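Local structure of lipoprotein (4JG9) at residues M91-S105 and T131-L145. The protein is of unknown function, a putative bacterial lipoprotein of all-beta structure, and may bind lipid. Residues are numbered along the deposited sequence; the frame is centred on the assembly and turned at random.
Sequences MWYFLDPEMPTGKLS and TTSNTIDSTTNELPL
CD1 of Leu145 sits over one face of the Trp92 indole, 3.6 Å from the centroid of its five-membered ring in a CH-pi contact, the two side chains crossing at about a right angle. The Phe94 ring takes CD1 of Ile136 over one face, its CE1 3.6 Å from that methyl, while CB of Leu143 and the backbone N of Glu142 lie at its edge. With CG1 of Ile136 between its backbone N and carbonyl carbon (chi1 71°) and the chain extended beyond, CD1 also reaches CE of the selenomethionine Met99. The Glu142 and Tyr93 side chains lie side by side, pointing the same way, with carboxylate and ring planes 87° apart.

Strands 91-94 and 142-145 run antiparallel: Trp92 and Leu143 exchange two backbone bonds, and Phe94 N gives a nearly straight one (178°) to Asn141 O at 2.6 Å. The other strands pair likewise through Gly102 and Ile136, and Thr132 N donates to Leu104 O. At the corner of 131-136, Thr132 OG1 accepts from Leu104 N and donates to Asn134 O, in its carbonyl plane. Lys103, its chain bent at chi2, brings NZ to Thr135 OG1 at 2.8 Å and Ser133 O at 3.0 Å. Thr131 OG1 lies 2.7 Å from Ser105 OG and hydrogen-bonds Glu127 OE2 of the second subunit. Between the loops, one water joins Met99 O, Thr101 OG1 and Ser138 N.

Both segments thus pass from one antiparallel sheet to the other, pairing in each, and Trp92, Phe94, Met99, Leu104, Ile136 and Leu145 pack between them, as in the core of a beta sandwich.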
loop_
_atom_site.group_PDB
_atom_site.type_symbol
_atom_site.label_atom_id
_atom_site.label_comp_id
_atom_site.label_asym_id
_atom_site.label_seq_id
_atom_site.Cartn_x
_atom_site.Cartn_y
_atom_site.Cartn_z
HETATM N N MSE A 91 -1.087 17.821 -12.268
HETATM C CA MSE A 91 -0.292 18.821 -11.600
HETATM C C MSE A 91 -0.920 19.236 -10.265
HETATM O O MSE A 91 -2.113 19.559 -10.186
HETATM C CB MSE A 91 -0.048 20.008 -12.531
HETATM C CG MSE A 91 1.290 19.893 -13.292
HETATM SE SE MSE A 91 2.747 20.445 -12.101
HETATM C CE MSE A 91 1.650 21.807 -11.255
ATOM N N TRP A 92 -0.115 19.185 -9.209
ATOM C CA TRP A 92 -0.566 19.628 -7.897
ATOM C C TRP A 92 0.030 20.989 -7.573
ATOM O O TRP A 92 1.148 21.301 -8.001
ATOM C CB TRP A 92 -0.209 18.607 -6.829
ATOM C CG TRP A 92 -1.176 17.481 -6.796
ATOM C CD1 TRP A 92 -1.377 16.543 -7.774
ATOM C CD2 TRP A 92 -2.082 17.158 -5.737
ATOM N NE1 TRP A 92 -2.362 15.663 -7.393
ATOM C CE2 TRP A 92 -2.808 16.011 -6.143
ATOM C CE3 TRP A 92 -2.353 17.722 -4.486
ATOM C CZ2 TRP A 92 -3.785 15.416 -5.342
ATOM C CZ3 TRP A 92 -3.331 17.128 -3.686
ATOM C CH2 TRP A 92 -4.032 15.985 -4.121
ATOM N N TYR A 93 -0.725 21.797 -6.830
ATOM C CA TYR A 93 -0.325 23.167 -6.534
ATOM C C TYR A 93 -0.347 23.442 -5.038
ATOM O O TYR A 93 -1.360 23.188 -4.363
ATOM C CB TYR A 93 -1.258 24.153 -7.247
ATOM C CG TYR A 93 -1.232 24.057 -8.752
ATOM C CD1 TYR A 93 -2.035 23.142 -9.422
ATOM C CD2 TYR A 93 -0.422 24.895 -9.510
ATOM C CE1 TYR A 93 -2.024 23.058 -10.812
ATOM C CE2 TYR A 93 -0.401 24.816 -10.895
ATOM C CZ TYR A 93 -1.207 23.900 -11.542
ATOM O OH TYR A 93 -1.196 23.812 -12.919
ATOM N N PHE A 94 0.760 23.989 -4.534
ATOM C CA PHE A 94 0.908 24.277 -3.112
ATOM C C PHE A 94 0.729 25.757 -2.857
ATOM O O PHE A 94 1.699 26.515 -2.849
ATOM C CB PHE A 94 2.264 23.772 -2.615
ATOM C CG PHE A 94 2.518 22.345 -2.979
ATOM C CD1 PHE A 94 1.825 21.329 -2.348
ATOM C CD2 PHE A 94 3.409 22.022 -3.983
ATOM C CE1 PHE A 94 2.029 20.021 -2.698
ATOM C CE2 PHE A 94 3.619 20.714 -4.336
ATOM C CZ PHE A 94 2.929 19.712 -3.694
ATOM N N LEU A 95 -0.529 26.144 -2.657
ATOM C CA LEU A 95 -0.950 27.534 -2.584
ATOM C C LEU A 95 -0.572 28.166 -1.263
ATOM O O LEU A 95 -0.320 29.373 -1.186
ATOM C CB LEU A 95 -2.466 27.625 -2.783
ATOM C CG LEU A 95 -3.017 26.774 -3.935
ATOM C CD1 LEU A 95 -4.531 26.780 -3.931
ATOM C CD2 LEU A 95 -2.501 27.297 -5.276
ATOM N N ASP A 96 -0.536 27.345 -0.223
ATOM C CA ASP A 96 -0.208 27.814 1.114
ATOM C C ASP A 96 1.222 28.386 1.150
ATOM O O ASP A 96 2.204 27.667 0.898
ATOM C CB ASP A 96 -0.372 26.655 2.093
ATOM C CG ASP A 96 -0.205 27.066 3.539
ATOM O OD1 ASP A 96 0.230 28.207 3.814
ATOM O OD2 ASP A 96 -0.509 26.226 4.414
ATOM N N PRO A 97 1.338 29.696 1.449
ATOM C CA PRO A 97 2.639 30.367 1.541
ATOM C C PRO A 97 3.450 29.854 2.725
ATOM O O PRO A 97 4.651 30.109 2.796
ATOM C CB PRO A 97 2.270 31.843 1.743
ATOM C CG PRO A 97 0.894 31.833 2.274
ATOM C CD PRO A 97 0.220 30.634 1.654
ATOM N N GLU A 98 2.795 29.149 3.643
ATOM C CA GLU A 98 3.500 28.529 4.761
ATOM C C GLU A 98 3.328 27.001 4.756
ATOM O O GLU A 98 3.152 26.381 5.804
ATOM C CB GLU A 98 3.044 29.135 6.089
ATOM C CG GLU A 98 3.716 30.464 6.399
ATOM C CD GLU A 98 3.029 31.223 7.515
ATOM O OE1 GLU A 98 2.724 30.611 8.561
ATOM O OE2 GLU A 98 2.793 32.436 7.347
HETATM N N MSE A 99 3.385 26.415 3.562
HETATM C CA MSE A 99 3.304 24.975 3.394
HETATM C C MSE A 99 4.384 24.311 4.216
HETATM O O MSE A 99 5.553 24.650 4.078
HETATM C CB MSE A 99 3.530 24.601 1.934
HETATM C CG MSE A 99 3.247 23.137 1.650
HETATM SE SE MSE A 99 1.347 22.844 1.421
HETATM C CE MSE A 99 1.395 20.959 1.702
ATOM N N PRO A 100 4.000 23.346 5.062
ATOM C CA PRO A 100 4.977 22.645 5.905
ATOM C C PRO A 100 5.975 21.869 5.060
ATOM O O PRO A 100 5.664 21.474 3.934
ATOM C CB PRO A 100 4.120 21.665 6.701
ATOM C CG PRO A 100 2.717 22.154 6.562
ATOM C CD PRO A 100 2.639 22.813 5.229
ATOM N N THR A 101 7.161 21.644 5.602
ATOM C CA THR A 101 8.175 20.854 4.917
ATOM C C THR A 101 7.979 19.361 5.202
ATOM O O THR A 101 7.642 18.987 6.328
ATOM C CB THR A 101 9.581 21.248 5.400
ATOM O OG1 THR A 101 9.783 22.646 5.205
ATOM C CG2 THR A 101 10.671 20.450 4.671
ATOM N N GLY A 102 8.191 18.511 4.197
ATOM C CA GLY A 102 8.174 17.068 4.404
ATOM C C GLY A 102 7.761 16.264 3.181
ATOM O O GLY A 102 7.359 16.827 2.165
ATOM N N LYS A 103 7.843 14.941 3.269
ATOM C CA LYS A 103 7.333 14.131 2.175
ATOM C C LYS A 103 5.810 14.265 2.174
ATOM O O LYS A 103 5.182 14.425 3.230
ATOM C CB LYS A 103 7.695 12.650 2.346
ATOM C CG LYS A 103 9.140 12.349 2.625
ATOM C CD LYS A 103 10.051 12.648 1.472
ATOM C CE LYS A 103 11.416 12.021 1.769
ATOM N NZ LYS A 103 12.488 12.710 1.016
ATOM N N LEU A 104 5.217 14.188 0.993
ATOM C CA LEU A 104 3.767 14.327 0.863
ATOM C C LEU A 104 3.101 12.965 0.774
ATOM O O LEU A 104 3.506 12.122 -0.036
ATOM C CB LEU A 104 3.426 15.148 -0.384
ATOM C CG LEU A 104 1.954 15.371 -0.711
ATOM C CD1 LEU A 104 1.360 16.426 0.196
ATOM C CD2 LEU A 104 1.820 15.784 -2.161
ATOM N N SER A 105 2.091 12.748 1.609
ATOM C CA SER A 105 1.312 11.510 1.555
ATOM C C SER A 105 -0.142 11.762 1.166
ATOM O O SER A 105 -0.761 12.752 1.574
ATOM C CB SER A 105 1.346 10.763 2.899
ATOM O OG SER A 105 2.665 10.539 3.364
ATOM N N THR A 131 3.256 7.766 -0.382
ATOM C CA THR A 131 4.048 8.959 -0.123
ATOM C C THR A 131 5.031 9.287 -1.241
ATOM O O THR A 131 5.661 8.394 -1.801
ATOM C CB THR A 131 4.826 8.748 1.197
ATOM O OG1 THR A 131 3.894 8.469 2.250
ATOM C CG2 THR A 131 5.687 9.961 1.565
ATOM N N THR A 132 5.190 10.568 -1.555
ATOM C CA THR A 132 6.147 10.964 -2.581
ATOM C C THR A 132 7.554 10.644 -2.112
ATOM O O THR A 132 7.799 10.603 -0.905
ATOM C CB THR A 132 6.081 12.462 -2.860
ATOM O OG1 THR A 132 6.389 13.191 -1.656
ATOM C CG2 THR A 132 4.680 12.843 -3.364
ATOM N N SER A 133 8.482 10.412 -3.040
ATOM C CA SER A 133 9.863 10.175 -2.617
ATOM C C SER A 133 10.533 11.494 -2.331
ATOM O O SER A 133 11.544 11.550 -1.620
ATOM C CB SER A 133 10.679 9.405 -3.653
ATOM O OG SER A 133 10.779 10.117 -4.866
ATOM N N ASN A 134 9.970 12.569 -2.868
ATOM C CA ASN A 134 10.589 13.883 -2.688
ATOM C C ASN A 134 9.984 14.667 -1.533
ATOM O O ASN A 134 8.839 14.437 -1.127
ATOM C CB ASN A 134 10.492 14.688 -3.978
ATOM C CG ASN A 134 9.064 15.030 -4.334
ATOM O OD1 ASN A 134 8.257 14.140 -4.630
ATOM N ND2 ASN A 134 8.750 16.324 -4.343
ATOM N N THR A 135 10.765 15.600 -1.006
ATOM C CA THR A 135 10.348 16.434 0.106
ATOM C C THR A 135 9.862 17.754 -0.451
ATOM O O THR A 135 10.554 18.358 -1.273
ATOM C CB THR A 135 11.544 16.718 1.030
ATOM O OG1 THR A 135 12.118 15.484 1.475
ATOM C CG2 THR A 135 11.129 17.576 2.215
ATOM N N ILE A 136 8.680 18.203 -0.040
ATOM C CA ILE A 136 8.189 19.508 -0.483
ATOM C C ILE A 136 8.355 20.529 0.634
ATOM O O ILE A 136 8.607 20.158 1.782
ATOM C CB ILE A 136 6.699 19.465 -0.904
ATOM C CG1 ILE A 136 5.807 19.295 0.322
ATOM C CG2 ILE A 136 6.439 18.361 -1.928
ATOM C CD1 ILE A 136 4.345 19.392 0.027
ATOM N N ASP A 137 8.226 21.810 0.283
ATOM C CA ASP A 137 8.263 22.917 1.241
ATOM C C ASP A 137 7.511 24.119 0.660
ATOM O O ASP A 137 6.890 24.009 -0.399
ATOM C CB ASP A 137 9.705 23.288 1.600
ATOM C CG ASP A 137 10.540 23.656 0.378
ATOM O OD1 ASP A 137 9.984 24.155 -0.628
ATOM O OD2 ASP A 137 11.762 23.408 0.405
ATOM N N SER A 138 7.611 25.265 1.331
ATOM C CA SER A 138 6.938 26.499 0.914
ATOM C C SER A 138 7.388 27.042 -0.447
ATOM O O SER A 138 6.712 27.883 -1.034
ATOM C CB SER A 138 7.135 27.575 1.976
ATOM O OG SER A 138 8.520 27.773 2.204
ATOM N N THR A 139 8.514 26.550 -0.950
ATOM C CA THR A 139 9.061 27.010 -2.224
ATOM C C THR A 139 8.779 26.047 -3.383
ATOM O O THR A 139 9.111 26.345 -4.530
ATOM C CB THR A 139 10.596 27.179 -2.161
ATOM O OG1 THR A 139 11.226 25.906 -2.366
ATOM C CG2 THR A 139 11.026 27.755 -0.828
ATOM N N THR A 140 8.211 24.881 -3.098
ATOM C CA THR A 140 7.925 23.927 -4.166
ATOM C C THR A 140 6.893 24.439 -5.168
ATOM O O THR A 140 7.070 24.323 -6.372
ATOM C CB THR A 140 7.429 22.587 -3.602
ATOM O OG1 THR A 140 8.405 22.058 -2.707
ATOM C CG2 THR A 140 7.206 21.597 -4.714
ATOM N N ASN A 141 5.817 25.011 -4.652
ATOM C CA ASN A 141 4.787 25.605 -5.485
ATOM C C ASN A 141 3.972 24.607 -6.293
ATOM O O ASN A 141 2.763 24.531 -6.146
ATOM C CB ASN A 141 5.382 26.682 -6.382
ATOM C CG ASN A 141 5.909 27.856 -5.593
ATOM O OD1 ASN A 141 5.542 28.057 -4.440
ATOM N ND2 ASN A 141 6.776 28.637 -6.211
ATOM N N GLU A 142 4.633 23.842 -7.151
ATOM C CA GLU A 142 3.929 22.863 -7.969
ATOM C C GLU A 142 4.695 21.559 -8.165
ATOM O O GLU A 142 5.915 21.531 -8.142
ATOM C CB GLU A 142 3.509 23.467 -9.310
ATOM C CG GLU A 142 4.622 23.590 -10.327
ATOM C CD GLU A 142 4.157 24.219 -11.622
ATOM O OE1 GLU A 142 3.286 25.105 -11.580
ATOM O OE2 GLU A 142 4.673 23.828 -12.684
ATOM N N LEU A 143 3.953 20.480 -8.370
ATOM C CA LEU A 143 4.514 19.138 -8.481
ATOM C C LEU A 143 3.570 18.197 -9.233
ATOM O O LEU A 143 2.396 18.075 -8.893
ATOM C CB LEU A 143 4.824 18.579 -7.079
ATOM C CG LEU A 143 5.526 17.206 -7.014
ATOM C CD1 LEU A 143 6.964 17.299 -7.479
ATOM C CD2 LEU A 143 5.447 16.580 -5.630
ATOM N N PRO A 144 4.085 17.514 -10.258
ATOM C CA PRO A 144 3.276 16.557 -11.018
ATOM C C PRO A 144 3.199 15.209 -10.328
ATOM O O PRO A 144 4.216 14.687 -9.908
ATOM C CB PRO A 144 4.023 16.424 -12.344
ATOM C CG PRO A 144 5.373 16.991 -12.118
ATOM C CD PRO A 144 5.470 17.576 -10.739
ATOM N N LEU A 145 1.988 14.691 -10.173
ATOM C CA LEU A 145 1.770 13.403 -9.539
ATOM C C LEU A 145 0.927 12.514 -10.438
ATOM O O LEU A 145 -0.127 12.929 -10.944
ATOM C CB LEU A 145 1.044 13.589 -8.209
ATOM C CG LEU A 145 1.780 14.419 -7.160
ATOM C CD1 LEU A 145 0.923 14.553 -5.904
ATOM C CD2 LEU A 145 3.115 13.781 -6.845
HETATM O O HOH W 1 3.924 27.704 -2.144
HETATM O O HOH W 2 8.147 24.804 4.274
#